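Local coordinates for hypothetical protein (Exiguobacterium sibiricum, PDB 2HKV) that is of unknown function but binds a nickel ion through three histidines and probably belongs to the DinB family of helical-bundle metalloproteins, at residues A[49-61]-A[117-129]. Sequence-based numbering, arbitrary orientation.
Sequences HLAVLLEADLRIA and WLLEAAVHLYHHR. With NI (nickel (II) ion), chain B.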
# COMPACT_ATOMS: atom_id res chain seq x y z
N HIS A 49 9.22 11.38 4.26
CA HIS A 49 9.26 9.94 4.61
C HIS A 49 9.09 9.14 3.31
O HIS A 49 9.84 8.21 3.05
CB HIS A 49 8.17 9.64 5.66
CG HIS A 49 8.05 8.20 6.12
ND1 HIS A 49 9.10 7.49 6.63
CD2 HIS A 49 6.96 7.40 6.25
CE1 HIS A 49 8.68 6.29 7.03
NE2 HIS A 49 7.38 6.18 6.76
N LEU A 50 8.11 9.53 2.49
CA LEU A 50 7.93 8.90 1.16
C LEU A 50 9.19 8.98 0.25
O LEU A 50 9.59 8.00 -0.42
CB LEU A 50 6.76 9.56 0.45
CG LEU A 50 5.35 9.01 0.65
CD1 LEU A 50 4.31 10.12 0.23
CD2 LEU A 50 5.17 7.68 -0.14
N ALA A 51 9.80 10.16 0.24
CA ALA A 51 10.99 10.40 -0.57
C ALA A 51 12.16 9.48 -0.19
O ALA A 51 12.93 9.10 -1.07
CB ALA A 51 11.43 11.89 -0.44
N VAL A 52 12.32 9.15 1.10
CA VAL A 52 13.46 8.36 1.56
C VAL A 52 13.16 6.88 1.84
O VAL A 52 14.10 6.06 1.92
CB VAL A 52 14.15 8.97 2.80
CG1 VAL A 52 14.47 10.43 2.59
CG2 VAL A 52 13.26 8.78 4.03
N LEU A 53 11.90 6.48 1.94
CA LEU A 53 11.69 5.19 2.56
C LEU A 53 12.18 3.98 1.74
O LEU A 53 12.47 2.92 2.31
CB LEU A 53 10.23 5.00 3.01
CG LEU A 53 9.09 4.85 2.00
CD1 LEU A 53 8.98 3.43 1.28
CD2 LEU A 53 7.78 5.15 2.79
N LEU A 54 12.23 4.10 0.41
CA LEU A 54 12.63 2.93 -0.40
C LEU A 54 14.07 2.59 -0.09
O LEU A 54 14.43 1.42 -0.11
CB LEU A 54 12.41 3.15 -1.90
CG LEU A 54 10.99 3.15 -2.46
CD1 LEU A 54 11.06 3.43 -3.98
CD2 LEU A 54 10.27 1.82 -2.18
N GLU A 55 14.89 3.59 0.24
CA GLU A 55 16.30 3.37 0.58
C GLU A 55 16.43 3.03 2.06
O GLU A 55 17.12 2.08 2.43
CB GLU A 55 17.12 4.59 0.17
CG GLU A 55 18.54 4.61 0.61
CD GLU A 55 19.36 5.74 0.00
OE1 GLU A 55 18.89 6.43 -0.94
OE2 GLU A 55 20.50 5.94 0.49
N ALA A 56 15.73 3.79 2.91
CA ALA A 56 15.73 3.59 4.36
C ALA A 56 15.40 2.15 4.67
O ALA A 56 16.14 1.48 5.39
CB ALA A 56 14.72 4.59 5.11
N ASP A 57 14.32 1.63 4.10
CA ASP A 57 13.93 0.29 4.46
C ASP A 57 14.98 -0.72 4.06
O ASP A 57 15.17 -1.71 4.75
CB ASP A 57 12.57 -0.10 3.85
CG ASP A 57 11.38 0.63 4.50
OD1 ASP A 57 11.54 1.63 5.29
OD2 ASP A 57 10.21 0.24 4.21
N LEU A 58 15.63 -0.52 2.93
CA LEU A 58 16.60 -1.51 2.47
C LEU A 58 17.89 -1.42 3.26
O LEU A 58 18.53 -2.44 3.46
CB LEU A 58 16.84 -1.40 0.96
CG LEU A 58 15.65 -1.85 0.07
CD1 LEU A 58 16.07 -1.83 -1.36
CD2 LEU A 58 15.16 -3.20 0.44
N ARG A 59 18.24 -0.23 3.73
CA ARG A 59 19.36 -0.05 4.65
C ARG A 59 19.10 -0.73 5.98
O ARG A 59 19.99 -1.43 6.53
CB ARG A 59 19.62 1.45 4.85
CG ARG A 59 20.25 2.13 3.65
CD ARG A 59 20.77 3.56 3.88
NE ARG A 59 21.40 4.04 2.65
CZ ARG A 59 22.69 3.95 2.36
NH1 ARG A 59 23.55 3.47 3.23
NH2 ARG A 59 23.12 4.37 1.17
N ILE A 60 17.93 -0.48 6.55
CA ILE A 60 17.47 -1.21 7.73
C ILE A 60 17.62 -2.73 7.51
O ILE A 60 18.06 -3.43 8.43
CB ILE A 60 16.02 -0.83 8.10
CG1 ILE A 60 16.01 0.57 8.75
CG2 ILE A 60 15.36 -1.90 9.01
CD1 ILE A 60 14.68 1.34 8.53
N ALA A 61 17.24 -3.20 6.32
CA ALA A 61 17.25 -4.63 5.91
C ALA A 61 18.66 -5.25 5.87
O ALA A 61 18.86 -6.44 6.17
CB ALA A 61 16.57 -4.81 4.51
N TRP A 117 11.80 -8.20 2.13
CA TRP A 117 12.12 -6.80 2.33
C TRP A 117 11.81 -5.92 1.12
O TRP A 117 11.34 -4.80 1.26
CB TRP A 117 13.60 -6.62 2.75
CG TRP A 117 13.84 -6.90 4.22
CD1 TRP A 117 14.55 -7.93 4.77
CD2 TRP A 117 13.35 -6.11 5.32
NE1 TRP A 117 14.52 -7.83 6.15
CE2 TRP A 117 13.79 -6.73 6.51
CE3 TRP A 117 12.58 -4.94 5.41
CZ2 TRP A 117 13.50 -6.23 7.76
CZ3 TRP A 117 12.30 -4.43 6.68
CH2 TRP A 117 12.78 -5.09 7.83
N LEU A 118 12.10 -6.42 -0.07
CA LEU A 118 11.73 -5.71 -1.27
C LEU A 118 10.21 -5.52 -1.39
O LEU A 118 9.74 -4.45 -1.78
CB LEU A 118 12.30 -6.43 -2.47
CG LEU A 118 13.81 -6.36 -2.70
CD1 LEU A 118 14.37 -7.43 -3.68
CD2 LEU A 118 14.29 -4.94 -3.03
N LEU A 119 9.45 -6.54 -1.02
CA LEU A 119 7.99 -6.38 -0.97
C LEU A 119 7.57 -5.42 0.17
O LEU A 119 6.64 -4.60 -0.02
CB LEU A 119 7.27 -7.72 -0.83
CG LEU A 119 5.74 -7.71 -0.64
CD1 LEU A 119 5.03 -6.95 -1.77
CD2 LEU A 119 5.26 -9.18 -0.53
N GLU A 120 8.22 -5.48 1.34
CA GLU A 120 7.86 -4.62 2.46
C GLU A 120 8.00 -3.17 2.08
O GLU A 120 7.14 -2.36 2.42
CB GLU A 120 8.72 -4.94 3.68
CG GLU A 120 8.35 -4.22 5.00
CD GLU A 120 8.74 -2.73 5.01
OE1 GLU A 120 9.73 -2.37 4.35
OE2 GLU A 120 8.09 -1.90 5.69
N ALA A 121 9.02 -2.83 1.31
CA ALA A 121 9.28 -1.43 1.02
C ALA A 121 8.19 -1.01 0.03
O ALA A 121 7.72 0.11 0.09
CB ALA A 121 10.66 -1.26 0.42
N ALA A 122 7.81 -1.90 -0.89
CA ALA A 122 6.73 -1.63 -1.84
C ALA A 122 5.37 -1.26 -1.15
O ALA A 122 4.76 -0.22 -1.41
CB ALA A 122 6.54 -2.81 -2.85
N VAL A 123 4.91 -2.13 -0.26
CA VAL A 123 3.66 -1.89 0.44
C VAL A 123 3.76 -0.71 1.39
O VAL A 123 2.79 -0.02 1.59
CB VAL A 123 3.10 -3.17 1.16
CG1 VAL A 123 2.83 -4.26 0.13
CG2 VAL A 123 4.02 -3.69 2.27
N HIS A 124 4.94 -0.47 1.98
CA HIS A 124 5.15 0.75 2.77
C HIS A 124 5.01 2.05 1.93
O HIS A 124 4.32 3.00 2.32
CB HIS A 124 6.53 0.62 3.45
CG HIS A 124 6.80 1.64 4.47
ND1 HIS A 124 8.06 1.88 4.94
CD2 HIS A 124 5.98 2.51 5.10
CE1 HIS A 124 8.01 2.85 5.83
NE2 HIS A 124 6.76 3.22 5.94
N LEU A 125 5.51 2.00 0.71
CA LEU A 125 5.33 3.09 -0.23
C LEU A 125 3.85 3.38 -0.56
O LEU A 125 3.39 4.55 -0.47
CB LEU A 125 6.14 2.85 -1.53
CG LEU A 125 6.12 4.02 -2.53
CD1 LEU A 125 7.04 5.14 -2.09
CD2 LEU A 125 6.49 3.48 -3.96
N TYR A 126 3.09 2.36 -0.85
CA TYR A 126 1.66 2.48 -1.17
C TYR A 126 0.88 2.91 0.06
O TYR A 126 -0.03 3.69 -0.07
CB TYR A 126 1.13 1.17 -1.79
CG TYR A 126 1.35 1.12 -3.30
CD1 TYR A 126 2.58 0.70 -3.83
CD2 TYR A 126 0.33 1.41 -4.18
CE1 TYR A 126 2.84 0.68 -5.18
CE2 TYR A 126 0.54 1.37 -5.54
CZ TYR A 126 1.78 0.94 -6.04
OH TYR A 126 1.96 0.90 -7.40
N HIS A 127 1.27 2.46 1.25
CA HIS A 127 0.67 2.96 2.51
C HIS A 127 0.76 4.50 2.61
O HIS A 127 -0.22 5.19 2.86
CB HIS A 127 1.35 2.28 3.71
CG HIS A 127 0.95 2.82 5.06
ND1 HIS A 127 -0.22 2.46 5.69
CD2 HIS A 127 1.56 3.71 5.88
CE1 HIS A 127 -0.31 3.09 6.86
NE2 HIS A 127 0.75 3.87 6.99
N HIS A 128 1.96 5.05 2.44
CA HIS A 128 2.11 6.45 2.58
C HIS A 128 1.70 7.26 1.38
O HIS A 128 1.32 8.43 1.57
CB HIS A 128 3.52 6.85 3.03
CG HIS A 128 3.86 6.39 4.40
ND1 HIS A 128 3.24 6.88 5.53
CD2 HIS A 128 4.81 5.53 4.83
CE1 HIS A 128 3.81 6.33 6.60
NE2 HIS A 128 4.72 5.45 6.20
N ARG A 129 1.74 6.71 0.17
CA ARG A 129 1.19 7.41 -0.99
C ARG A 129 -0.31 7.68 -0.74
O ARG A 129 -0.86 8.78 -1.01
CB ARG A 129 1.33 6.59 -2.24
CG ARG A 129 0.94 7.35 -3.52
CD ARG A 129 0.89 6.47 -4.77
NE ARG A 129 -0.19 5.49 -4.69
CZ ARG A 129 -0.73 4.89 -5.75
NH1 ARG A 129 -0.27 5.13 -6.96
NH2 ARG A 129 -1.68 4.00 -5.56
NI NI B . 6.21 4.69 7.39
O HOH W 1 5.54 5.95 9.14
O HOH W 2 7.60 3.94 8.75
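His49, His124 and His128 turn their NE2 atoms onto one nickel ion, His49 NE2 lying 2.0 Å from the metal. The rings of His49 and His128 meet in an offset edge-to-face pair, planes 80° apart, with the CD2 edge of His49 over one face of His128. Next to the site, Leu53 fits as a knob into the hole formed by Ala121, His124, Leu125 and His128, its CD2 3.7 Å above the centre of the His124 ring in a CH-pi contact. This three-histidine site between two antiparallel helices of a bundle is characteristic of the DinB superfamily; two waters and one further atom from outside the two helical segments complete the nickel shell. Asp57 positions His124 from the second shell: His124 ND1 donates to the syn lone pair of Asp57 OD2 (2.8 Å, 169°), with ring and carboxylate nearly coplanar. Glu120, bent at chi2 (-74°), brings OE1 to 2.7 Å from the same Asp57 OD2. An asparagine here, lacking the carboxylate charge, would probably hold His124 ND1 less firmly and leave the ring freer to turn from its metal-binding orientation. Farther along, Ala61 CB lies over the five-membered ring of Trp117, 3.5 Å from its centroid, while Leu50 CD2 packs against Leu125 CD1 (3.7 Å) at the other end.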